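Local coordinates for protein mercuric reductase (Metallosphaera sedula, PDB 4YWO) that probably reduces mercuric ion to elemental mercury with electrons from NADPH, working as a homodimeric flavoprotein with bound FAD, at residues E240-K243 with K247-I250; M192-K197 with E226-A231; E69-A74 with S80-P85; G279-L282 with I288-D291. All blocks are in the same frame, centred on the assembly; numbering follows the deposited sequence. Where two conformers were deposited one is given.

Overall arrangement
From the N terminus, contact 3 comes first. It closes the short loop where the chain leaves helix 58-78 and folds back on it before helix 87-110. Contact 2 follows and joins the ends of helices 184-194 and 215-227, with strand 199-203 between them in sequence. Contact 1 closes the tight hairpin of strands 238-243 and 247-251. Contact 4 closes a loop between strands 267-269 and 301-303. The four run in series; none nests in or crosses another. Contacts 2 and 3 touch, with centres about 12 Å apart, through Arg195 and Asp228 against Lys72. Contact 4 lies apart, its centre about 48 Å from that of contact 3.

Contact 1: residues E240-K243 with K247-I250; sequences EVRK and KIVI
The guanidinium of Arg242 is met obliquely by two methyl groups, neither squarely over a face nor at an edge. Ile250 CD1 lies 3.4 Å from Arg242 NE and also rests on the aliphatic CG and CD. Ile248 CD1 reaches the other end of the group, 3.6 Å from Arg242 NH1. The side chain of Arg242 runs at about a right angle to that of Ile250. CG of Arg242 sits between the backbone N and the carbonyl carbon (chi1 53°), and the chain is extended from there to NE. This lays the arm over the two isoleucines. Its charged end is held by a salt bridge to Glu255 on strand 254-258. The second flat group, the carboxylate of Glu240, has Ile250 CD1 3.9 Å from its OE1, and the two side chains run side by side.

Glu240, Arg242, Ile248 and Ile250 thus share one face of the sheet. Val241, Val249, Lys243 and Lys247 lie on the opposite one. Val241 CG2 and Val249 CG2 are 4.4 Å apart, a loose touch, and both residues pack on Ile261. Lys247 turns its end away to a salt bridge with Glu260.

The backbones are antiparallel, and Arg242 and Ile248 form a hydrogen-bonded pair. Arg242 N donates to Ile248 O over 2.9 Å, and Ile248 N donates to Arg242 O over 2.7 Å. Ile250 N to Glu240 O is also short, but the return bond from Glu240 N to Ile250 O is weak. This is a two-stranded beta hairpin, extended by strand 254-258 into a three-stranded antiparallel sheet.

Contact 2: residues M192-K197 with E226-A231; sequences MYSRMK and ENDGVA
Asp228 and Ser194 bury the most surface here, and Arg195 comes next. Arg195 and Asp228 form a salt bridge. Arg195 NE donates to Asp228 OD2 over 2.8 Å. The oxygen is approached on its syn side, from 25° out of the carboxylate plane. The guanidinium and carboxylate planes are 84° apart; the salt bridge runs through NE alone, not as a bidentate pair. Arg195 NH2 is 3.5 Å from the same oxygen. The arginine chain is extended from CG to NE, which carries NE across to the acid. NH1 bonds to Gln348 and NH2 also has a partner outside the two segments, so the group is held at more than NE.

Ser194 sits beside the acid. Its CB is 3.6 Å from Asp228 O, and its OG is 3.5 Å from Asp228 CB. These are packing contacts. OG lies between the backbone N and the carbonyl carbon (chi1 67°), where it bonds back to Ala190 O and Gln191 O of its own helix. Val230 CG2 packs 3.8 Å from Ser194 OG.

Both segments turn sharply here. Each helix ends in a Schellman motif, with Lys197 and Gly229 as the C-prime residues at positive phi. The contact therefore joins the C-terminal ends of helices 184-194 and 215-227 in the second Rossmann-like unit, probably the NADPH-binding one, as in this family. Helix 58-78 packs against Arg195 through Ala68 and Lys72. Ser194 touches Val200 and Val230 touches Ile202, both on strand 199-203 of the four-stranded parallel sheet, and Ala231 begins its edge strand 231-233.

Contact 3: residues E69-A74 with S80-P85; sequences EIYKKA and SEVYPP
Tyr71 and Pro84 make the central CH-pi contact. Pro84 CA stands 3.6 Å from the centroid of the Tyr71 ring and only 6° off the ring normal, so it lies almost exactly over the centre of one face. Pro84 N lies over the same face. Tyr71 CG is anti to its carbonyl carbon (chi1 -82°), which swings the ring out from the helix against the returning loop.

Apolar packing adds to this CH-pi contact. Pro84 CG rests 3.7 Å from Tyr71 CG, and the two side chains slide past each other in opposite directions. Val82 CG2 meets the ring at its edge, 3.8 Å from Tyr71 CD2. At the far end, Pro85 CD approaches obliquely and is 3.5 Å from Tyr71 OH, with the proline crossing the tyrosine at about a right angle. Ala74 CB and Val82 CG1 touch more loosely at 4.4 Å. The backbone takes part as well: Tyr83 C lies 3.4 Å from Tyr71 CD2.

The loop has polar bonds of its own. Tyr83 OH donates to Glu81 OE1 over 3.2 Å, meeting it on the syn side but 33° out of the carboxylate plane. Val82 O accepts from Arg75 NH1, and Pro85 O from Ser88 OG.

The loop thus folds back on the C-terminal part of helix 58-78 before helix 87-110 begins. Pro84 also touches Ile67 on helix 58-78. Tyr71 and Ala74 both pack on Val77 of the second subunit, so this stretch of helix 58-78 is part of the dimer contact.

Contact 4: residues G279-L282 with I288-D291; sequences GVRL and IKVD
Val280 touches Ile288 through one methyl each, CG1 to CG2 at 3.6 Å. Val280 CG1 is anti to the backbone N (chi1 173°), which turns this branch to the isoleucine. Both residues also pack on Thr296. Val280 also touches Ile301 and Ile288 touches Ala303, both on strand 301-303.

Arg281 follows and is gripped by backbone and side chain. Its O accepts from Lys289 N over 2.9 Å. Arg281 N gives its hydrogen to a water at 3.0 Å, and that water donates to Lys289 O, so it bridges the two segments where they diverge. This is a loop between strands 267-269 and 301-303 in the FAD-binding part of a pyridine nucleotide-disulfide oxidoreductase. Ile288 is about 9 Å from the bound FAD, side chain to cofactor, which places this end of the contact near the FAD site.

The Arg281 side chain, bent at chi3, runs beside that of Lys289 in the same direction. Lys289 CD lies over one face of the guanidinium, 3.6 Å above the plane and offset toward its rim. Lys289 CE is 3.5 Å from Arg281 NH2. The like charges come close, with Arg281 NH1 to Lys289 NZ at 3.8 Å; a long, weak ion pair from Arg281 to Asp297 may ease this.

Leu282 pairs with Ile288 in a single backbone bridge. Leu282 CD2 lies 4.3 Å from Ile288 N, and the leucine also packs on Leu275.

Contact 1: residues E240-K243 with K247-I250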
loop_
_atom_site.group_PDB
_atom_site.type_symbol
_atom_site.label_atom_id
_atom_site.label_comp_id
_atom_site.label_asym_id
_atom_site.label_seq_id
_atom_site.Cartn_x
_atom_site.Cartn_y
_atom_site.Cartn_z
ATOM N N GLU A 240 5.872 42.741 -1.064
ATOM C CA GLU A 240 5.655 43.310 -2.356
ATOM C C GLU A 240 6.261 42.426 -3.445
ATOM O O GLU A 240 7.247 41.675 -3.206
ATOM C CB GLU A 240 6.347 44.689 -2.355
ATOM C CG GLU A 240 6.110 45.514 -3.602
ATOM C CD GLU A 240 6.949 46.822 -3.635
ATOM O OE1 GLU A 240 7.684 47.105 -2.648
ATOM O OE2 GLU A 240 6.852 47.535 -4.664
ATOM N N VAL A 241 5.708 42.519 -4.636
ATOM C CA VAL A 241 6.292 41.973 -5.829
ATOM C C VAL A 241 6.520 43.044 -6.899
ATOM O O VAL A 241 5.656 43.890 -7.140
ATOM C CB VAL A 241 5.355 40.854 -6.416
ATOM C CG1 VAL A 241 5.969 40.214 -7.616
ATOM C CG2 VAL A 241 5.079 39.804 -5.345
ATOM N N ARG A 242 7.644 42.939 -7.544
ATOM C CA ARG A 242 7.970 43.837 -8.676
ATOM C C ARG A 242 8.632 43.095 -9.798
ATOM O O ARG A 242 9.029 41.931 -9.642
ATOM C CB ARG A 242 8.755 45.091 -8.210
ATOM C CG ARG A 242 9.997 44.925 -7.402
ATOM C CD ARG A 242 10.575 46.311 -7.006
ATOM N NE ARG A 242 11.854 46.176 -6.273
ATOM C CZ ARG A 242 13.069 46.011 -6.826
ATOM N NH1 ARG A 242 13.261 46.033 -8.157
ATOM N NH2 ARG A 242 14.125 45.836 -6.031
ATOM N N LYS A 243 8.693 43.713 -10.973
ATOM C CA LYS A 243 9.296 43.111 -12.119
ATOM C C LYS A 243 10.674 43.717 -12.374
ATOM O O LYS A 243 10.782 44.953 -12.518
ATOM C CB LYS A 243 8.387 43.352 -13.336
ATOM C CG LYS A 243 8.817 42.739 -14.661
ATOM C CD LYS A 243 8.938 41.211 -14.613
ATOM C CE LYS A 243 9.334 40.646 -15.970
ATOM N NZ LYS A 243 9.254 39.160 -15.944
ATOM N N LYS A 247 10.891 38.083 -12.041
ATOM C CA LYS A 247 9.962 38.541 -11.057
ATOM C C LYS A 247 10.635 38.567 -9.754
ATOM O O LYS A 247 11.381 37.615 -9.386
ATOM C CB LYS A 247 8.683 37.678 -11.024
ATOM C CG LYS A 247 8.001 37.517 -12.345
ATOM C CD LYS A 247 6.614 36.932 -12.294
ATOM C CE LYS A 247 6.089 36.768 -13.684
ATOM N NZ LYS A 247 4.739 36.348 -13.672
ATOM N N ILE A 248 10.425 39.667 -9.007
ATOM C CA ILE A 248 11.066 39.872 -7.715
ATOM C C ILE A 248 10.067 39.848 -6.570
ATOM O O ILE A 248 9.134 40.678 -6.526
ATOM C CB ILE A 248 11.907 41.194 -7.637
ATOM C CG1 ILE A 248 12.934 41.230 -8.790
ATOM C CG2 ILE A 248 12.634 41.230 -6.324
ATOM C CD1 ILE A 248 13.551 42.601 -9.029
ATOM N N VAL A 249 10.205 38.863 -5.674
ATOM C CA VAL A 249 9.434 38.814 -4.477
ATOM C C VAL A 249 10.265 39.428 -3.324
ATOM O O VAL A 249 11.333 38.950 -2.977
ATOM C CB VAL A 249 8.945 37.354 -4.136
ATOM C CG1 VAL A 249 8.083 37.391 -2.881
ATOM C CG2 VAL A 249 8.255 36.779 -5.364
ATOM N N ILE A 250 9.774 40.541 -2.800
ATOM C CA ILE A 250 10.436 41.275 -1.738
ATOM C C ILE A 250 9.817 40.826 -0.432
ATOM O O ILE A 250 8.644 40.879 -0.203
ATOM C CB ILE A 250 10.257 42.817 -1.923
ATOM C CG1 ILE A 250 10.883 43.260 -3.275
ATOM C CG2 ILE A 250 10.917 43.573 -0.776
ATOM C CD1 ILE A 250 10.210 44.472 -3.880
#

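Contact 2: residues M192-K197 with E226-A231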
loop_
_atom_site.group_PDB
_atom_site.type_symbol
_atom_site.label_atom_id
_atom_site.label_comp_id
_atom_site.label_asym_id
_atom_site.label_seq_id
_atom_site.Cartn_x
_atom_site.Cartn_y
_atom_site.Cartn_z
ATOM N N MET A 192 7.877 18.534 -7.971
ATOM C CA MET A 192 7.632 18.342 -9.335
ATOM C C MET A 192 8.577 19.209 -10.181
ATOM O O MET A 192 9.303 18.666 -11.028
ATOM C CB MET A 192 6.197 18.701 -9.701
ATOM C CG MET A 192 5.732 18.515 -11.138
ATOM S SD MET A 192 4.150 19.316 -11.479
ATOM C CE MET A 192 3.029 18.495 -10.312
ATOM N N TYR A 193 8.639 20.526 -9.875
ATOM C CA TYR A 193 9.454 21.409 -10.743
ATOM C C TYR A 193 10.882 21.263 -10.451
ATOM O O TYR A 193 11.715 21.269 -11.384
ATOM C CB TYR A 193 8.940 22.870 -10.573
ATOM C CG TYR A 193 7.837 23.223 -11.560
ATOM C CD1 TYR A 193 6.552 22.665 -11.526
ATOM C CD2 TYR A 193 8.093 24.076 -12.662
ATOM C CE1 TYR A 193 5.587 22.917 -12.520
ATOM C CE2 TYR A 193 7.138 24.363 -13.574
ATOM C CZ TYR A 193 5.900 23.815 -13.544
ATOM O OH TYR A 193 4.983 24.076 -14.502
ATOM N N SER A 194 11.288 21.017 -9.206
ATOM C CA SER A 194 12.723 20.758 -8.960
ATOM C C SER A 194 13.237 19.538 -9.704
ATOM O O SER A 194 14.353 19.529 -10.255
ATOM C CB SER A 194 13.015 20.717 -7.481
ATOM O OG SER A 194 12.433 19.622 -6.845
ATOM N N ARG A 195 12.390 18.550 -9.879
ATOM C CA ARG A 195 12.732 17.291 -10.599
ATOM C C ARG A 195 12.655 17.498 -12.112
ATOM O O ARG A 195 12.781 16.582 -12.916
ATOM C CB ARG A 195 11.860 16.132 -10.092
ATOM C CG ARG A 195 12.213 15.731 -8.700
ATOM C CD ARG A 195 11.366 14.524 -8.271
ATOM N NE ARG A 195 11.854 13.965 -7.005
ATOM C CZ ARG A 195 11.553 12.714 -6.557
ATOM N NH1 ARG A 195 10.661 12.003 -7.190
ATOM N NH2 ARG A 195 12.211 12.306 -5.467
ATOM N N MET A 196 12.245 18.727 -12.488
ATOM C CA MET A 196 12.347 19.154 -13.939
ATOM C C MET A 196 13.457 20.150 -14.198
ATOM O O MET A 196 13.340 20.923 -15.190
ATOM C CB MET A 196 11.053 19.611 -14.420
ATOM C CG MET A 196 10.068 18.510 -14.304
ATOM S SD MET A 196 8.477 18.967 -14.761
ATOM C CE MET A 196 7.595 17.399 -14.343
ATOM N N LYS A 197 14.466 20.177 -13.348
ATOM C CA LYS A 197 15.616 21.027 -13.446
ATOM C C LYS A 197 15.274 22.527 -13.336
ATOM O O LYS A 197 15.873 23.377 -13.986
ATOM C CB LYS A 197 16.287 20.755 -14.811
ATOM C CG LYS A 197 17.777 20.690 -14.774
ATOM C CD LYS A 197 18.277 20.659 -16.215
ATOM C CE LYS A 197 19.785 20.512 -16.284
ATOM N NZ LYS A 197 20.483 21.359 -15.292
ATOM N N GLU A 226 14.586 19.727 0.674
ATOM C CA GLU A 226 16.024 20.010 0.581
ATOM C C GLU A 226 16.745 18.943 -0.114
ATOM O O GLU A 226 17.700 19.277 -0.918
ATOM C CB GLU A 226 16.577 20.331 1.954
ATOM C CG GLU A 226 16.025 21.694 2.434
ATOM C CD GLU A 226 16.518 22.160 3.817
ATOM O OE1 GLU A 226 17.079 21.320 4.564
ATOM O OE2 GLU A 226 16.266 23.370 4.184
ATOM N N ASN A 227 16.299 17.700 -0.006
ATOM C CA ASN A 227 16.939 16.581 -0.718
ATOM C C ASN A 227 16.817 16.748 -2.250
ATOM O O ASN A 227 17.631 16.224 -2.981
ATOM C CB ASN A 227 16.363 15.209 -0.260
ATOM C CG ASN A 227 16.816 14.777 1.132
ATOM O OD1 ASN A 227 17.731 15.356 1.750
ATOM N ND2 ASN A 227 16.134 13.731 1.663
ATOM N N ASP A 228 15.833 17.492 -2.749
ATOM C CA ASP A 228 15.749 17.756 -4.192
ATOM C C ASP A 228 16.208 19.152 -4.557
ATOM O O ASP A 228 15.987 19.640 -5.657
ATOM C CB ASP A 228 14.335 17.586 -4.708
ATOM C CG ASP A 228 14.112 16.181 -5.301
ATOM O OD1 ASP A 228 15.000 15.606 -5.928
ATOM O OD2 ASP A 228 13.025 15.703 -5.149
ATOM N N GLY A 229 16.871 19.810 -3.669
ATOM C CA GLY A 229 17.464 21.079 -3.999
ATOM C C GLY A 229 16.539 22.243 -3.897
ATOM O O GLY A 229 16.871 23.321 -4.349
ATOM N N VAL A 230 15.398 22.090 -3.274
ATOM C CA VAL A 230 14.531 23.204 -3.052
ATOM C C VAL A 230 15.053 24.038 -1.883
ATOM O O VAL A 230 15.400 23.494 -0.842
ATOM C CB VAL A 230 13.071 22.715 -2.710
ATOM C CG1 VAL A 230 12.143 23.861 -2.395
ATOM C CG2 VAL A 230 12.475 21.868 -3.805
ATOM N N ALA A 231 15.000 25.343 -2.016
ATOM C CA ALA A 231 15.367 26.321 -0.963
ATOM C C ALA A 231 14.064 26.544 -0.178
ATOM O O ALA A 231 13.044 26.962 -0.728
ATOM C CB ALA A 231 15.786 27.661 -1.587
#

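Contact 3: residues E69-A74 with S80-P85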
loop_
_atom_site.group_PDB
_atom_site.type_symbol
_atom_site.label_atom_id
_atom_site.label_comp_id
_atom_site.label_asym_id
_atom_site.label_seq_id
_atom_site.Cartn_x
_atom_site.Cartn_y
_atom_site.Cartn_z
ATOM N N GLU A 69 9.204 11.358 -10.941
ATOM C CA GLU A 69 9.767 10.260 -10.214
ATOM C C GLU A 69 10.530 9.262 -11.096
ATOM O O GLU A 69 11.632 8.823 -10.725
ATOM C CB GLU A 69 8.682 9.533 -9.392
ATOM C CG GLU A 69 9.194 8.268 -8.733
ATOM C CD GLU A 69 8.951 6.913 -9.502
ATOM O OE1 GLU A 69 7.807 6.677 -10.027
ATOM O OE2 GLU A 69 9.915 6.022 -9.504
ATOM N N ILE A 70 9.980 8.841 -12.187
ATOM C CA ILE A 70 10.648 7.780 -12.985
ATOM C C ILE A 70 11.916 8.345 -13.631
ATOM O O ILE A 70 12.906 7.671 -13.735
ATOM C CB ILE A 70 9.747 7.103 -14.013
ATOM C CG1 ILE A 70 9.216 8.056 -15.073
ATOM C CG2 ILE A 70 8.573 6.421 -13.299
ATOM C CD1 ILE A 70 8.321 7.446 -16.105
ATOM N N TYR A 71 11.875 9.620 -13.997
ATOM C CA TYR A 71 13.114 10.220 -14.548
ATOM C C TYR A 71 14.139 10.398 -13.488
ATOM O O TYR A 71 15.395 10.226 -13.795
ATOM C CB TYR A 71 12.856 11.577 -15.307
ATOM C CG TYR A 71 12.392 11.416 -16.691
ATOM C CD1 TYR A 71 11.088 11.097 -17.008
ATOM C CD2 TYR A 71 13.262 11.617 -17.779
ATOM C CE1 TYR A 71 10.658 10.884 -18.305
ATOM C CE2 TYR A 71 12.812 11.427 -19.061
ATOM C CZ TYR A 71 11.595 11.069 -19.368
ATOM O OH TYR A 71 11.122 10.854 -20.653
ATOM N N LYS A 72 13.770 10.798 -12.265
ATOM C CA LYS A 72 14.700 10.930 -11.162
ATOM C C LYS A 72 15.383 9.573 -10.931
ATOM O O LYS A 72 16.615 9.521 -10.773
ATOM C CB LYS A 72 14.022 11.442 -9.884
ATOM C CG LYS A 72 14.998 11.469 -8.702
ATOM C CD LYS A 72 14.868 12.568 -7.725
ATOM C CE LYS A 72 15.944 12.633 -6.582
ATOM N NZ LYS A 72 17.240 12.958 -7.152
ATOM N N LYS A 73 14.606 8.516 -10.890
ATOM C CA LYS A 73 15.214 7.178 -10.666
ATOM C C LYS A 73 16.154 6.838 -11.771
ATOM O O LYS A 73 17.247 6.274 -11.523
ATOM C CB LYS A 73 14.214 6.086 -10.297
ATOM C CG LYS A 73 14.937 4.879 -9.699
ATOM C CD LYS A 73 15.530 5.237 -8.337
ATOM C CE LYS A 73 16.255 4.112 -7.690
ATOM N NZ LYS A 73 16.908 4.716 -6.498
ATOM N N ALA A 74 15.720 7.077 -12.990
ATOM C CA ALA A 74 16.611 6.845 -14.152
ATOM C C ALA A 74 17.943 7.599 -14.046
ATOM O O ALA A 74 19.024 7.007 -14.393
ATOM C CB ALA A 74 15.918 7.130 -15.448
ATOM N N SER A 80 23.100 9.661 -15.718
ATOM C CA SER A 80 22.834 10.590 -16.815
ATOM C C SER A 80 21.986 11.737 -16.353
ATOM O O SER A 80 21.310 11.663 -15.331
ATOM C CB SER A 80 22.142 9.885 -17.953
ATOM O OG SER A 80 22.994 8.882 -18.417
ATOM N N GLU A 81 22.025 12.837 -17.083
ATOM C CA GLU A 81 21.275 14.038 -16.707
ATOM C C GLU A 81 19.990 14.066 -17.552
ATOM O O GLU A 81 19.775 14.978 -18.289
ATOM C CB GLU A 81 22.149 15.288 -16.921
ATOM C CG GLU A 81 23.110 15.493 -15.755
ATOM C CD GLU A 81 22.377 15.800 -14.447
ATOM O OE1 GLU A 81 21.906 16.959 -14.293
ATOM O OE2 GLU A 81 22.265 14.893 -13.569
ATOM N N VAL A 82 19.182 13.020 -17.518
ATOM C CA VAL A 82 17.983 12.954 -18.266
ATOM C C VAL A 82 16.794 13.475 -17.381
ATOM O O VAL A 82 16.629 13.020 -16.297
ATOM C CB VAL A 82 17.800 11.544 -18.712
ATOM C CG1 VAL A 82 17.725 10.595 -17.496
ATOM C CG2 VAL A 82 16.623 11.403 -19.588
ATOM N N TYR A 83 16.183 14.561 -17.845
ATOM C CA TYR A 83 14.973 15.163 -17.222
ATOM C C TYR A 83 13.754 14.958 -18.128
ATOM O O TYR A 83 13.827 14.793 -19.335
ATOM C CB TYR A 83 15.247 16.638 -16.912
ATOM C CG TYR A 83 16.264 16.816 -15.830
ATOM C CD1 TYR A 83 17.627 16.858 -16.148
ATOM C CD2 TYR A 83 15.909 16.940 -14.540
ATOM C CE1 TYR A 83 18.571 16.993 -15.168
ATOM C CE2 TYR A 83 16.873 17.092 -13.539
ATOM C CZ TYR A 83 18.185 17.099 -13.889
ATOM O OH TYR A 83 19.076 17.272 -12.871
ATOM N N PRO A 84 12.560 15.029 -17.532
ATOM C CA PRO A 84 11.406 14.842 -18.331
ATOM C C PRO A 84 11.260 15.946 -19.447
ATOM O O PRO A 84 11.530 17.090 -19.108
ATOM C CB PRO A 84 10.294 15.043 -17.347
ATOM C CG PRO A 84 10.854 14.708 -16.032
ATOM C CD PRO A 84 12.277 15.168 -16.099
ATOM N N PRO A 85 10.832 15.557 -20.617
ATOM C CA PRO A 85 10.766 16.578 -21.687
ATOM C C PRO A 85 9.595 17.595 -21.340
ATOM O O PRO A 85 8.616 17.251 -20.704
ATOM C CB PRO A 85 10.452 15.755 -22.907
ATOM C CG PRO A 85 9.804 14.504 -22.431
ATOM C CD PRO A 85 10.460 14.226 -21.105
#

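Contact 4: residues G279-L282 with I288-D291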
loop_
_atom_site.group_PDB
_atom_site.type_symbol
_atom_site.label_atom_id
_atom_site.label_comp_id
_atom_site.label_asym_id
_atom_site.label_seq_id
_atom_site.Cartn_x
_atom_site.Cartn_y
_atom_site.Cartn_z
ATOM N N GLY A 279 -31.444 31.879 2.464
ATOM C CA GLY A 279 -31.343 31.679 3.891
ATOM C C GLY A 279 -30.139 30.785 4.291
ATOM O O GLY A 279 -30.183 30.113 5.281
ATOM N N VAL A 280 -29.122 30.752 3.436
ATOM C CA VAL A 280 -27.918 29.930 3.706
ATOM C C VAL A 280 -26.843 30.873 4.199
ATOM O O VAL A 280 -26.677 31.971 3.674
ATOM C CB VAL A 280 -27.499 29.220 2.414
ATOM C CG1 VAL A 280 -26.156 28.492 2.599
ATOM C CG2 VAL A 280 -28.567 28.260 1.950
ATOM N N ARG A 281 -26.113 30.441 5.217
ATOM C CA ARG A 281 -25.080 31.221 5.858
ATOM C C ARG A 281 -23.675 30.651 5.649
ATOM O O ARG A 281 -23.532 29.506 5.173
ATOM C CB ARG A 281 -25.351 31.277 7.368
ATOM C CG ARG A 281 -26.707 31.964 7.693
ATOM C CD ARG A 281 -27.198 31.741 9.114
ATOM N NE ARG A 281 -26.113 31.936 10.057
ATOM C CZ ARG A 281 -25.891 31.197 11.156
ATOM N NH1 ARG A 281 -26.692 30.166 11.483
ATOM N NH2 ARG A 281 -24.828 31.471 11.922
ATOM N N LEU A 282 -22.679 31.431 5.985
ATOM C CA LEU A 282 -21.292 31.022 5.863
ATOM C C LEU A 282 -20.726 30.674 7.221
ATOM O O LEU A 282 -21.234 31.151 8.231
ATOM C CB LEU A 282 -20.449 32.105 5.269
ATOM C CG LEU A 282 -20.817 32.551 3.869
ATOM C CD1 LEU A 282 -19.877 33.593 3.338
ATOM C CD2 LEU A 282 -20.886 31.365 2.874
ATOM N N ILE A 288 -19.789 27.192 3.189
ATOM C CA ILE A 288 -21.208 27.033 3.564
ATOM C C ILE A 288 -21.304 26.394 4.899
ATOM O O ILE A 288 -20.741 25.287 5.161
ATOM C CB ILE A 288 -22.046 26.356 2.484
ATOM C CG1 ILE A 288 -22.029 27.271 1.225
ATOM C CG2 ILE A 288 -23.456 26.061 2.944
ATOM C CD1 ILE A 288 -22.718 26.700 0.034
ATOM N N LYS A 289 -22.068 27.026 5.773
ATOM C CA LYS A 289 -22.422 26.475 7.118
ATOM C C LYS A 289 -23.420 25.419 7.063
ATOM O O LYS A 289 -24.560 25.584 6.576
ATOM C CB LYS A 289 -22.928 27.613 8.006
ATOM C CG LYS A 289 -23.177 27.172 9.471
ATOM C CD LYS A 289 -23.357 28.509 10.215
ATOM C CE LYS A 289 -23.285 28.374 11.709
ATOM N NZ LYS A 289 -24.199 27.327 12.220
ATOM N N VAL A 290 -23.012 24.213 7.529
ATOM C CA VAL A 290 -23.853 23.038 7.559
ATOM C C VAL A 290 -23.747 22.293 8.901
ATOM O O VAL A 290 -22.742 22.485 9.618
ATOM C CB VAL A 290 -23.600 21.951 6.444
ATOM C CG1 VAL A 290 -23.893 22.514 5.056
ATOM C CG2 VAL A 290 -22.160 21.356 6.555
ATOM N N ASP A 291 -24.776 21.517 9.188
ATOM C CA ASP A 291 -24.697 20.601 10.359
ATOM C C ASP A 291 -23.964 19.319 9.973
ATOM O O ASP A 291 -23.512 19.218 8.867
ATOM C CB ASP A 291 -26.068 20.380 10.963
ATOM C CG ASP A 291 -26.991 19.641 10.087
ATOM O OD1 ASP A 291 -26.579 18.997 9.104
ATOM O OD2 ASP A 291 -28.258 19.646 10.362
HETATM O O HOH W 1 -26.401 27.694 6.426
#